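Local coordinates for protein terminal oxygenase component of carbazole 1,9a-dioxygenase (PDB 3GCF) that probably dihydroxylates carbazole at an angular position, as the Rieske non-haem iron oxygenase component that receives electrons from a ferredoxin, at residues R23-T28 with D352-E357; S200-A205 with E322-D327; D216-Y221 with I366-T371; V229-R232 with N236-P239. All coordinates share one frame; numbering follows the deposited sequence.

Contact 1: residues R23-T28 with D352-E357; sequences RYLEAT and DGWSKE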
loop_
_atom_site.group_PDB
_atom_site.type_symbol
_atom_site.label_atom_id
_atom_site.label_comp_id
_atom_site.label_asym_id
_atom_site.label_seq_id
_atom_site.Cartn_x
_atom_site.Cartn_y
_atom_site.Cartn_z
ATOM N N ARG A 23 23.458 -5.480 19.559
ATOM C CA ARG A 23 23.479 -6.275 18.340
ATOM C C ARG A 23 22.166 -7.006 18.083
ATOM O O ARG A 23 21.860 -7.365 16.944
ATOM C CB ARG A 23 24.647 -7.260 18.368
ATOM C CG ARG A 23 26.015 -6.583 18.288
ATOM C CD ARG A 23 26.953 -7.417 17.440
ATOM N NE ARG A 23 26.935 -8.787 17.915
ATOM C CZ ARG A 23 27.097 -9.861 17.155
ATOM N NH1 ARG A 23 27.299 -9.751 15.851
ATOM N NH2 ARG A 23 27.041 -11.056 17.719
ATOM N N TYR A 24 21.392 -7.221 19.142
ATOM C CA TYR A 24 20.102 -7.878 19.013
ATOM C C TYR A 24 19.137 -6.870 18.396
ATOM O O TYR A 24 18.310 -7.214 17.554
ATOM C CB TYR A 24 19.583 -8.311 20.383
ATOM C CG TYR A 24 18.231 -8.981 20.342
ATOM C CD1 TYR A 24 18.085 -10.270 19.837
ATOM C CD2 TYR A 24 17.097 -8.331 20.827
ATOM C CE1 TYR A 24 16.841 -10.900 19.825
ATOM C CE2 TYR A 24 15.853 -8.947 20.818
ATOM C CZ TYR A 24 15.730 -10.230 20.323
ATOM O OH TYR A 24 14.505 -10.861 20.364
ATOM N N LEU A 25 19.250 -5.617 18.823
ATOM C CA LEU A 25 18.388 -4.564 18.300
ATOM C C LEU A 25 18.749 -4.232 16.864
ATOM O O LEU A 25 17.905 -3.780 16.093
ATOM C CB LEU A 25 18.500 -3.299 19.150
ATOM C CG LEU A 25 18.027 -3.387 20.600
ATOM C CD1 LEU A 25 17.899 -1.973 21.150
ATOM C CD2 LEU A 25 16.687 -4.103 20.680
ATOM N N GLU A 26 20.006 -4.460 16.506
ATOM C CA GLU A 26 20.481 -4.181 15.156
ATOM C C GLU A 26 20.089 -5.270 14.166
ATOM O O GLU A 26 19.918 -4.999 12.980
ATOM C CB GLU A 26 22.004 -4.041 15.153
ATOM C CG GLU A 26 22.530 -2.783 15.811
ATOM C CD GLU A 26 24.013 -2.881 16.140
ATOM O OE1 GLU A 26 24.780 -3.394 15.295
ATOM O OE2 GLU A 26 24.408 -2.436 17.243
ATOM N N ALA A 27 19.951 -6.496 14.659
ATOM C CA ALA A 27 19.616 -7.642 13.819
ATOM C C ALA A 27 18.158 -7.658 13.368
ATOM O O ALA A 27 17.462 -8.666 13.489
ATOM C CB ALA A 27 19.957 -8.935 14.559
ATOM N N THR A 28 17.705 -6.534 12.838
ATOM C CA THR A 28 16.338 -6.404 12.361
ATOM C C THR A 28 16.002 -7.488 11.343
ATOM O O THR A 28 14.882 -7.992 11.300
ATOM C CB THR A 28 16.130 -5.039 11.684
ATOM O OG1 THR A 28 16.543 -3.997 12.576
ATOM C CG2 THR A 28 14.672 -4.838 11.328
ATOM N N ASP A 352 9.484 2.572 18.118
ATOM C CA ASP A 352 10.598 2.362 19.031
ATOM C C ASP A 352 10.207 1.645 20.327
ATOM O O ASP A 352 10.651 2.010 21.419
ATOM C CB ASP A 352 11.235 3.720 19.335
ATOM C CG ASP A 352 12.538 3.600 20.077
ATOM O OD1 ASP A 352 13.276 2.618 19.836
ATOM O OD2 ASP A 352 12.829 4.498 20.893
ATOM N N GLY A 353 9.380 0.615 20.196
ATOM C CA GLY A 353 8.952 -0.130 21.361
ATOM C C GLY A 353 10.105 -0.745 22.132
ATOM O O GLY A 353 9.981 -0.989 23.330
ATOM N N TRP A 354 11.230 -0.995 21.464
ATOM C CA TRP A 354 12.375 -1.597 22.144
ATOM C C TRP A 354 12.850 -0.749 23.312
ATOM O O TRP A 354 13.394 -1.279 24.278
ATOM C CB TRP A 354 13.537 -1.831 21.172
ATOM C CG TRP A 354 13.188 -2.789 20.075
ATOM C CD1 TRP A 354 12.976 -2.486 18.761
ATOM C CD2 TRP A 354 12.935 -4.193 20.209
ATOM N NE1 TRP A 354 12.599 -3.613 18.070
ATOM C CE2 TRP A 354 12.566 -4.675 18.934
ATOM C CE3 TRP A 354 12.981 -5.091 21.284
ATOM C CZ2 TRP A 354 12.243 -6.016 18.702
ATOM C CZ3 TRP A 354 12.658 -6.427 21.053
ATOM C CH2 TRP A 354 12.294 -6.874 19.771
ATOM N N SER A 355 12.643 0.562 23.242
ATOM C CA SER A 355 13.068 1.409 24.349
ATOM C C SER A 355 11.908 1.915 25.201
ATOM O O SER A 355 12.130 2.497 26.258
ATOM C CB SER A 355 13.892 2.599 23.839
ATOM O OG SER A 355 13.097 3.490 23.084
ATOM N N LYS A 356 10.675 1.682 24.762
ATOM C CA LYS A 356 9.510 2.145 25.513
ATOM C C LYS A 356 8.793 1.051 26.307
ATOM O O LYS A 356 8.030 1.347 27.225
ATOM C CB LYS A 356 8.511 2.816 24.572
ATOM C CG LYS A 356 9.037 4.057 23.867
ATOM C CD LYS A 356 8.030 4.527 22.825
ATOM C CE LYS A 356 8.529 5.737 22.048
ATOM N NZ LYS A 356 7.593 6.099 20.938
ATOM N N GLU A 357 9.030 -0.204 25.948
ATOM C CA GLU A 357 8.409 -1.330 26.636
ATOM C C GLU A 357 8.683 -1.246 28.132
ATOM O O GLU A 357 9.683 -0.672 28.555
ATOM C CB GLU A 357 8.978 -2.654 26.110
ATOM C CG GLU A 357 10.500 -2.739 26.247
ATOM C CD GLU A 357 11.070 -4.108 25.904
ATOM O OE1 GLU A 357 10.407 -4.876 25.170
ATOM O OE2 GLU A 357 12.197 -4.406 26.362
#

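Contact 2: residues S200-A205 with E322-D327; sequences SGNRLA and EERWRD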
loop_
_atom_site.group_PDB
_atom_site.type_symbol
_atom_site.label_atom_id
_atom_site.label_comp_id
_atom_site.label_asym_id
_atom_site.label_seq_id
_atom_site.Cartn_x
_atom_site.Cartn_y
_atom_site.Cartn_z
ATOM N N SER A 200 -9.123 -28.211 26.600
ATOM C CA SER A 200 -10.002 -29.290 27.032
ATOM C C SER A 200 -9.851 -30.427 26.018
ATOM O O SER A 200 -9.963 -31.604 26.360
ATOM C CB SER A 200 -11.459 -28.814 27.113
ATOM O OG SER A 200 -11.936 -28.390 25.849
ATOM N N GLY A 201 -9.554 -30.066 24.774
ATOM C CA GLY A 201 -9.384 -31.068 23.736
ATOM C C GLY A 201 -8.397 -32.167 24.098
ATOM O O GLY A 201 -8.631 -33.340 23.798
ATOM N N ASN A 202 -7.292 -31.800 24.740
ATOM C CA ASN A 202 -6.296 -32.790 25.122
ATOM C C ASN A 202 -6.191 -32.936 26.644
ATOM O O ASN A 202 -5.164 -33.361 27.165
ATOM C CB ASN A 202 -4.932 -32.432 24.510
ATOM C CG ASN A 202 -3.960 -33.606 24.516
ATOM O OD1 ASN A 202 -4.367 -34.756 24.367
ATOM N ND2 ASN A 202 -2.672 -33.319 24.666
ATOM N N ARG A 203 -7.268 -32.582 27.344
ATOM C CA ARG A 203 -7.346 -32.692 28.804
ATOM C C ARG A 203 -6.134 -32.124 29.515
ATOM O O ARG A 203 -5.610 -32.734 30.443
ATOM C CB ARG A 203 -7.513 -34.160 29.213
ATOM C CG ARG A 203 -8.805 -34.799 28.743
ATOM C CD ARG A 203 -8.934 -36.240 29.238
ATOM N NE ARG A 203 -8.036 -37.170 28.547
ATOM C CZ ARG A 203 -7.016 -37.810 29.119
ATOM N NH1 ARG A 203 -6.742 -37.632 30.408
ATOM N NH2 ARG A 203 -6.272 -38.640 28.398
ATOM N N LEU A 204 -5.695 -30.950 29.089
ATOM C CA LEU A 204 -4.523 -30.327 29.678
ATOM C C LEU A 204 -4.780 -29.576 30.976
ATOM O O LEU A 204 -5.808 -28.916 31.133
ATOM C CB LEU A 204 -3.895 -29.337 28.693
ATOM C CG LEU A 204 -3.511 -29.770 27.281
ATOM C CD1 LEU A 204 -2.825 -28.587 26.583
ATOM C CD2 LEU A 204 -2.574 -30.975 27.334
ATOM N N ALA A 205 -3.844 -29.703 31.910
ATOM C CA ALA A 205 -3.911 -28.953 33.157
ATOM C C ALA A 205 -3.059 -27.793 32.665
ATOM O O ALA A 205 -1.833 -27.882 32.648
ATOM C CB ALA A 205 -3.201 -29.699 34.285
ATOM N N GLU A 322 -1.735 -35.942 10.887
ATOM C CA GLU A 322 -2.738 -35.571 9.888
ATOM C C GLU A 322 -4.157 -35.483 10.446
ATOM O O GLU A 322 -4.916 -34.578 10.108
ATOM C CB GLU A 322 -2.706 -36.584 8.744
ATOM C CG GLU A 322 -3.857 -36.490 7.742
ATOM C CD GLU A 322 -3.855 -35.198 6.956
ATOM O OE1 GLU A 322 -2.772 -34.779 6.492
ATOM O OE2 GLU A 322 -4.943 -34.602 6.788
ATOM N N GLU A 323 -4.508 -36.426 11.311
ATOM C CA GLU A 323 -5.841 -36.485 11.889
ATOM C C GLU A 323 -6.040 -35.673 13.160
ATOM O O GLU A 323 -7.180 -35.366 13.516
ATOM C CB GLU A 323 -6.211 -37.945 12.201
ATOM C CG GLU A 323 -6.070 -38.902 11.029
ATOM C CD GLU A 323 -6.490 -40.316 11.380
ATOM O OE1 GLU A 323 -6.543 -40.648 12.584
ATOM O OE2 GLU A 323 -6.759 -41.103 10.453
ATOM N N ARG A 324 -4.955 -35.321 13.845
ATOM C CA ARG A 324 -5.100 -34.613 15.109
ATOM C C ARG A 324 -4.124 -33.485 15.462
ATOM O O ARG A 324 -4.516 -32.320 15.558
ATOM C CB ARG A 324 -5.091 -35.649 16.246
ATOM C CG ARG A 324 -5.502 -35.090 17.595
ATOM C CD ARG A 324 -5.401 -36.119 18.711
ATOM N NE ARG A 324 -5.917 -35.566 19.962
ATOM C CZ ARG A 324 -5.585 -36.002 21.173
ATOM N NH1 ARG A 324 -4.728 -37.007 21.314
ATOM N NH2 ARG A 324 -6.111 -35.427 22.249
ATOM N N TRP A 325 -2.862 -33.836 15.685
ATOM C CA TRP A 325 -1.855 -32.859 16.093
ATOM C C TRP A 325 -1.801 -31.562 15.276
ATOM O O TRP A 325 -1.832 -30.464 15.833
ATOM C CB TRP A 325 -0.464 -33.501 16.088
ATOM C CG TRP A 325 -0.326 -34.790 16.879
ATOM C CD1 TRP A 325 0.293 -35.934 16.459
ATOM C CD2 TRP A 325 -0.776 -35.050 18.219
ATOM N NE1 TRP A 325 0.256 -36.888 17.447
ATOM C CE2 TRP A 325 -0.392 -36.375 18.539
ATOM C CE3 TRP A 325 -1.462 -34.296 19.179
ATOM C CZ2 TRP A 325 -0.676 -36.963 19.781
ATOM C CZ3 TRP A 325 -1.743 -34.880 20.415
ATOM C CH2 TRP A 325 -1.350 -36.202 20.703
ATOM N N ARG A 326 -1.727 -31.683 13.957
ATOM C CA ARG A 326 -1.620 -30.503 13.112
ATOM C C ARG A 326 -2.734 -29.478 13.249
ATOM O O ARG A 326 -2.482 -28.317 13.574
ATOM C CB ARG A 326 -1.499 -30.898 11.638
ATOM C CG ARG A 326 -1.146 -29.718 10.727
ATOM C CD ARG A 326 -1.315 -30.086 9.263
ATOM N NE ARG A 326 -2.699 -30.445 8.985
ATOM C CZ ARG A 326 -3.068 -31.429 8.174
ATOM N NH1 ARG A 326 -2.151 -32.155 7.551
ATOM N NH2 ARG A 326 -4.355 -31.699 8.005
ATOM N N ASP A 327 -3.968 -29.895 12.998
ATOM C CA ASP A 327 -5.071 -28.956 13.069
ATOM C C ASP A 327 -5.587 -28.652 14.467
ATOM O O ASP A 327 -5.961 -27.514 14.745
ATOM C CB ASP A 327 -6.209 -29.427 12.153
ATOM C CG ASP A 327 -5.754 -29.571 10.707
ATOM O OD1 ASP A 327 -4.761 -28.903 10.335
ATOM O OD2 ASP A 327 -6.376 -30.336 9.943
HETATM O O HOH W 1 -7.923 -34.081 20.735
#

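Contact 3: residues D216-Y221 with I366-T371; sequences DAMQVY and IVKWRT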
loop_
_atom_site.group_PDB
_atom_site.type_symbol
_atom_site.label_atom_id
_atom_site.label_comp_id
_atom_site.label_asym_id
_atom_site.label_seq_id
_atom_site.Cartn_x
_atom_site.Cartn_y
_atom_site.Cartn_z
ATOM N N ASP A 216 17.200 -20.078 40.257
ATOM C CA ASP A 216 17.625 -21.078 39.277
ATOM C C ASP A 216 16.535 -21.366 38.249
ATOM O O ASP A 216 16.605 -22.357 37.513
ATOM C CB ASP A 216 17.999 -22.394 39.967
ATOM C CG ASP A 216 19.175 -22.248 40.902
ATOM O OD1 ASP A 216 20.161 -21.587 40.520
ATOM O OD2 ASP A 216 19.116 -22.805 42.017
ATOM N N ALA A 217 15.523 -20.507 38.207
ATOM C CA ALA A 217 14.423 -20.684 37.275
ATOM C C ALA A 217 14.920 -20.677 35.829
ATOM O O ALA A 217 14.428 -21.440 34.996
ATOM C CB ALA A 217 13.373 -19.580 37.482
ATOM N N MET A 218 15.904 -19.828 35.546
ATOM C CA MET A 218 16.457 -19.699 34.199
ATOM C C MET A 218 17.945 -20.024 34.148
ATOM O O MET A 218 18.724 -19.555 34.980
ATOM C CB MET A 218 16.243 -18.271 33.688
ATOM C CG MET A 218 14.792 -17.802 33.718
ATOM S SD MET A 218 14.668 -15.995 33.746
ATOM C CE MET A 218 13.327 -15.751 34.854
ATOM N N GLN A 219 18.342 -20.827 33.168
ATOM C CA GLN A 219 19.743 -21.181 33.026
ATOM C C GLN A 219 20.261 -20.826 31.638
ATOM O O GLN A 219 19.646 -21.157 30.626
ATOM C CB GLN A 219 19.958 -22.673 33.285
ATOM C CG GLN A 219 21.429 -23.012 33.517
ATOM C CD GLN A 219 21.652 -24.456 33.899
ATOM O OE1 GLN A 219 20.968 -24.990 34.772
ATOM N NE2 GLN A 219 22.622 -25.094 33.256
ATOM N N VAL A 220 21.398 -20.142 31.601
ATOM C CA VAL A 220 22.008 -19.744 30.344
ATOM C C VAL A 220 23.094 -20.740 29.948
ATOM O O VAL A 220 23.993 -21.035 30.730
ATOM C CB VAL A 220 22.628 -18.337 30.459
ATOM C CG1 VAL A 220 23.239 -17.923 29.131
ATOM C CG2 VAL A 220 21.564 -17.340 30.882
ATOM N N TYR A 221 22.986 -21.276 28.738
ATOM C CA TYR A 221 23.967 -22.221 28.220
ATOM C C TYR A 221 24.815 -21.448 27.231
ATOM O O TYR A 221 24.382 -21.172 26.113
ATOM C CB TYR A 221 23.267 -23.385 27.521
ATOM C CG TYR A 221 22.615 -24.347 28.484
ATOM C CD1 TYR A 221 23.378 -25.268 29.198
ATOM C CD2 TYR A 221 21.242 -24.301 28.728
ATOM C CE1 TYR A 221 22.797 -26.118 30.136
ATOM C CE2 TYR A 221 20.649 -25.147 29.667
ATOM C CZ TYR A 221 21.435 -26.051 30.367
ATOM O OH TYR A 221 20.868 -26.887 31.298
ATOM N N ILE A 366 13.455 -13.504 28.693
ATOM C CA ILE A 366 13.585 -12.882 27.382
ATOM C C ILE A 366 14.788 -11.939 27.394
ATOM O O ILE A 366 15.512 -11.829 26.405
ATOM C CB ILE A 366 12.302 -12.105 27.005
ATOM C CG1 ILE A 366 11.174 -13.102 26.725
ATOM C CG2 ILE A 366 12.553 -11.215 25.784
ATOM C CD1 ILE A 366 9.822 -12.459 26.520
ATOM N N VAL A 367 15.006 -11.269 28.521
ATOM C CA VAL A 367 16.141 -10.364 28.647
ATOM C C VAL A 367 17.449 -11.146 28.544
ATOM O O VAL A 367 18.403 -10.685 27.921
ATOM C CB VAL A 367 16.119 -9.603 29.991
ATOM C CG1 VAL A 367 17.431 -8.840 30.184
ATOM C CG2 VAL A 367 14.942 -8.644 30.017
ATOM N N LYS A 368 17.494 -12.326 29.155
ATOM C CA LYS A 368 18.698 -13.153 29.099
ATOM C C LYS A 368 18.937 -13.604 27.668
ATOM O O LYS A 368 20.080 -13.685 27.220
ATOM C CB LYS A 368 18.564 -14.382 30.003
ATOM C CG LYS A 368 18.572 -14.064 31.484
ATOM C CD LYS A 368 18.450 -15.328 32.311
ATOM C CE LYS A 368 18.220 -14.996 33.777
ATOM N NZ LYS A 368 19.328 -14.173 34.311
ATOM N N TRP A 369 17.851 -13.902 26.958
ATOM C CA TRP A 369 17.936 -14.330 25.565
ATOM C C TRP A 369 18.461 -13.202 24.677
ATOM O O TRP A 369 19.301 -13.430 23.810
ATOM C CB TRP A 369 16.560 -14.813 25.066
ATOM C CG TRP A 369 16.272 -14.489 23.620
ATOM C CD1 TRP A 369 15.440 -13.509 23.152
ATOM C CD2 TRP A 369 16.866 -15.094 22.462
ATOM N NE1 TRP A 369 15.485 -13.462 21.778
ATOM C CE2 TRP A 369 16.353 -14.423 21.328
ATOM C CE3 TRP A 369 17.787 -16.134 22.272
ATOM C CZ2 TRP A 369 16.731 -14.756 20.019
ATOM C CZ3 TRP A 369 18.165 -16.466 20.966
ATOM C CH2 TRP A 369 17.638 -15.776 19.860
ATOM N N ARG A 370 17.969 -11.987 24.889
ATOM C CA ARG A 370 18.413 -10.849 24.089
ATOM C C ARG A 370 19.897 -10.608 24.299
ATOM O O ARG A 370 20.634 -10.346 23.349
ATOM C CB ARG A 370 17.651 -9.584 24.477
ATOM C CG ARG A 370 16.173 -9.618 24.158
ATOM C CD ARG A 370 15.508 -8.344 24.638
ATOM N NE ARG A 370 14.104 -8.277 24.252
ATOM C CZ ARG A 370 13.261 -7.346 24.686
ATOM N NH1 ARG A 370 13.684 -6.411 25.523
ATOM N NH2 ARG A 370 12.001 -7.345 24.278
ATOM N N THR A 371 20.318 -10.695 25.556
ATOM C CA THR A 371 21.707 -10.484 25.941
ATOM C C THR A 371 22.617 -11.524 25.304
ATOM O O THR A 371 23.638 -11.188 24.708
ATOM C CB THR A 371 21.855 -10.560 27.464
ATOM O OG1 THR A 371 21.043 -9.548 28.061
ATOM C CG2 THR A 371 23.306 -10.355 27.882
HETATM O O HOH W 2 20.501 -17.178 34.970
#

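Contact 4: residues V229-R232 with N236-P239; sequences VLDR and NYMP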
loop_
_atom_site.group_PDB
_atom_site.type_symbol
_atom_site.label_atom_id
_atom_site.label_comp_id
_atom_site.label_asym_id
_atom_site.label_seq_id
_atom_site.Cartn_x
_atom_site.Cartn_y
_atom_site.Cartn_z
ATOM N N VAL A 229 18.831 -20.237 26.336
ATOM C CA VAL A 229 18.327 -20.015 27.678
ATOM C C VAL A 229 17.230 -21.041 27.961
ATOM O O VAL A 229 16.366 -21.284 27.122
ATOM C CB VAL A 229 17.755 -18.593 27.816
ATOM C CG1 VAL A 229 17.440 -18.302 29.271
ATOM C CG2 VAL A 229 18.747 -17.580 27.260
ATOM N N LEU A 230 17.276 -21.646 29.143
ATOM C CA LEU A 230 16.294 -22.652 29.515
ATOM C C LEU A 230 15.488 -22.264 30.748
ATOM O O LEU A 230 16.052 -21.864 31.772
ATOM C CB LEU A 230 17.003 -23.986 29.760
ATOM C CG LEU A 230 16.244 -25.265 30.148
ATOM C CD1 LEU A 230 15.734 -25.168 31.562
ATOM C CD2 LEU A 230 15.116 -25.505 29.186
ATOM N N ASP A 231 14.165 -22.380 30.638
ATOM C CA ASP A 231 13.259 -22.087 31.749
ATOM C C ASP A 231 12.836 -23.429 32.357
ATOM O O ASP A 231 12.235 -24.260 31.678
ATOM C CB ASP A 231 11.996 -21.353 31.269
ATOM C CG ASP A 231 12.263 -19.931 30.812
ATOM O OD1 ASP A 231 13.394 -19.426 30.990
ATOM O OD2 ASP A 231 11.319 -19.312 30.271
ATOM N N ARG A 232 13.154 -23.647 33.627
ATOM C CA ARG A 232 12.784 -24.895 34.294
ATOM C C ARG A 232 11.390 -24.743 34.901
ATOM O O ARG A 232 11.228 -24.686 36.121
ATOM C CB ARG A 232 13.808 -25.228 35.382
ATOM C CG ARG A 232 15.193 -25.534 34.840
ATOM C CD ARG A 232 16.037 -26.268 35.873
ATOM N NE ARG A 232 16.912 -27.249 35.235
ATOM C CZ ARG A 232 18.104 -26.967 34.727
ATOM N NH1 ARG A 232 18.570 -25.727 34.792
ATOM N NH2 ARG A 232 18.819 -27.918 34.134
ATOM N N ASN A 236 11.294 -24.924 38.883
ATOM C CA ASN A 236 11.612 -23.647 39.488
ATOM C C ASN A 236 10.664 -22.502 39.208
ATOM O O ASN A 236 11.037 -21.340 39.331
ATOM C CB ASN A 236 13.043 -23.268 39.114
ATOM C CG ASN A 236 14.037 -24.370 39.467
ATOM O OD1 ASN A 236 14.229 -25.321 38.706
ATOM N ND2 ASN A 236 14.646 -24.260 40.640
ATOM N N TYR A 237 9.433 -22.837 38.841
ATOM C CA TYR A 237 8.413 -21.836 38.569
ATOM C C TYR A 237 7.141 -22.157 39.338
ATOM O O TYR A 237 6.927 -23.280 39.791
ATOM C CB TYR A 237 8.053 -21.788 37.077
ATOM C CG TYR A 237 8.954 -20.944 36.208
ATOM C CD1 TYR A 237 10.244 -21.361 35.885
ATOM C CD2 TYR A 237 8.491 -19.747 35.657
ATOM C CE1 TYR A 237 11.050 -20.606 35.020
ATOM C CE2 TYR A 237 9.283 -18.991 34.798
ATOM C CZ TYR A 237 10.558 -19.426 34.478
ATOM O OH TYR A 237 11.321 -18.697 33.590
ATOM N N MET A 238 6.295 -21.149 39.474
ATOM C CA MET A 238 5.019 -21.316 40.135
ATOM C C MET A 238 3.967 -21.136 39.053
ATOM O O MET A 238 3.902 -20.086 38.415
ATOM C CB MET A 238 4.826 -20.247 41.203
ATOM C CG MET A 238 3.430 -20.224 41.794
ATOM S SD MET A 238 3.057 -21.721 42.742
ATOM C CE MET A 238 4.018 -21.384 44.210
ATOM N N PRO A 239 3.150 -22.168 38.805
ATOM C CA PRO A 239 2.122 -22.015 37.773
ATOM C C PRO A 239 0.912 -21.305 38.389
ATOM O O PRO A 239 0.613 -21.497 39.561
ATOM C CB PRO A 239 1.819 -23.456 37.378
ATOM C CG PRO A 239 1.962 -24.188 38.684
ATOM C CD PRO A 239 3.202 -23.553 39.313
#

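Contact 1: residues R23-T28 with D352-E357
Trp-354 takes Leu-25 against one face of its indole and the ring edge of Tyr-24 near CZ3. The methyl Leu-25 CD2 sits 3.5 Å above the indole plane, displaced toward the rim, and Leu-25 CD2 is 3.8 Å from both CG and CD2 of Trp-354. Tyr-24, the residue before Leu-25 in helix 22-26, points an edge at the six-membered ring: the planes stand at 87° with centroids 6.0 Å apart, which defines an offset T-shaped pair. Its closest approach is Tyr-24 CE2 to Trp-354 CZ3, 4.1 Å. The phenol reaches this position with CG anti to the backbone N (chi1 179°), whereas Leu-25 has CG beside its backbone N (chi1 -64°) and slides past the indole in the opposite direction. The contact consists of apolar packing and the edge-to-face aromatic pair. It joins the N-terminal helix 22-26 to the short, weakly bonded helix 353-356, more than 320 residues later in the chain, and so lays the N-terminal segment on the C-terminal helices of the ring-hydroxylase domain. The polar end of Tyr-24 is satisfied elsewhere, its OH bonding to Glu-182 and Trp-369. Arg-178 donates to the carbonyl oxygens of Tyr-24 and Leu-25, near the end of helix 22-26, while the ring of Tyr-348 meets Trp-354 and the side chain of Arg-370 packs on both aromatic residues.

Contact 2: residues S200-A205 with E322-D327
Gly-201 and Asn-202 face Arg-324 across a wide backbone gap: the closest CA atoms, those of Asn-202 and Trp-325, lie 10.1 Å apart, which leaves a long side chain to make the junction. Helix 197-201 ends here in a Schellman motif, with Arg-203 at positive phi as its C-prime residue and Arg-203 N bonded to Ser-200 O at 3.0 Å. On the other side, helix 311-331 widens into a pi-type turn over 322-327. Arg-324 leaves that turn with CG anti to the backbone N (chi1 -169°) and stays extended to NE, carrying the guanidinium across to the helix end. Arg-324 NH2 approaches Asn-202 OD1 to 2.8 Å, but the N-H...O angle is only 122°, so the bond is weak, and the amide and guanidinium planes are 84° apart. A water in the guanidinium plane gives a second link, accepting from Arg-324 NE at 2.6 Å and donating to Gly-201 O at 3.2 Å. The contact thus ties the end of one helix to the middle of another within the ring-hydroxylase domain. A leucine in place of Arg-324 would probably leave the bridging water without its NE-H donor and Gly-201 O without its link to helix 311-331. Asn-202 has stronger partners elsewhere: Lys-260 donates to its OD1, and its ND2 donates to Asp-281. Behind the junction, Arg-326 grips Glu-322 end-on and Asp-327 side-on in a salt-bridge network along helix 311-331.

Contact 3: residues D216-Y221 with I366-T371
The extended chi2 and chi3 of Lys-368 carry its CD to Met-218 and Val-220 and its CE to Met-218; the bend at chi4 (-59°) then turns NZ off. Met-218 has CG beside its backbone N (chi1 -55°), which helps to set its sulfur against the lysine, and the two side chains cross at about a right angle: Met-218 SD is 3.7 Å from Lys-368 CE, and Met-218 CB is 3.8 Å from the same carbon. Val-220, two residues along the strand and directed to the same side, adds CG2 at 4.0 Å from Lys-368 CD. The alternation of the strand accounts for this pairing, since Gln-219 between them points away. The aliphatic part of the lysine is thus used as apolar surface, while NZ is linked to the strand by a weak water-mediated bond. The water donates to Met-218 O at 3.0 Å and accepts from Lys-368 NZ at 3.3 Å. In the fold, helix 364-376 lies against strand 218-221, an outermost strand of the seven-stranded antiparallel sheet within this chain; Lys-368 also touches Val-229 on adjoining strand 228-231, and farther round the helix Ile-366 and Arg-370 pack on Arg-78 of a second subunit.

Contact 4: residues V229-R232 with N236-P239
Tyr-237 brings its ring edge to the end of strand 228-231, with its hydroxyl directed at the carboxylate of Asp-231. The two planes are 40° apart and the side chains meet at a slant. Tyr-237 OH is 3.2 Å from Asp-231 CG, almost equally distant from both carboxylate oxygens, and the angles to those oxygens are too poor for a hydrogen bond. The edge of the phenol also faces the backbone, Tyr-237 CD1 being 3.5 Å from Arg-232 O. Tyr-237 CG stands beside its backbone N, the turn that swings the ring back toward the preceding strand. Arg-232 and Asn-236 instead run side by side in the same direction, their guanidinium and amide planes 80° apart. Here Asn-236 OD1 meets aliphatic carbon, 3.4 Å from Arg-232 CB. The polar ends of this pair have partners elsewhere, Arg-232 NH1 with Gln-219 and Asn-236 ND2 with Asp-214. A serine in place of Tyr-237 would probably open a gap beside Asp-231 and the Arg-232 carbonyl, leaving the Asp-231 side chain less restrained. In the backbone, Asn-236 N donates to Arg-232 O at 2.8 Å with an N-H...O angle of 164°. This i to i+4 bond closes the short helix 233-236, so the arrangement is a one-turn helical connection between two strands. It carries the chain from strand 228-231 of the large antiparallel sheet to strand 237-245 of the three-stranded one. The side chain of Asp-231 lies about 13 Å from the bound Fe(II) ion of the mononuclear iron site.

Overall arrangement
From the N terminus, contact 1 opens first and closes a loop of more than 300 residues, laying helix 22-26 against helix 353-356. Contact 2 is nested within that loop and joins the end of helix 197-201 to helix 311-331. Contact 3 starts inside both loops at strand 218-221 but closes later on helix 364-376, so it crosses contacts 1 and 2. Contact 4 is a short local closure through helix 233-236, from 229-232 to 236-239, nested inside all three. Contacts 3 and 4 touch through neighbouring strands of the seven-stranded sheet, and contacts 1 and 3 through the salt bridge Glu-357 to Arg-370. Contact 2 touches none of the others.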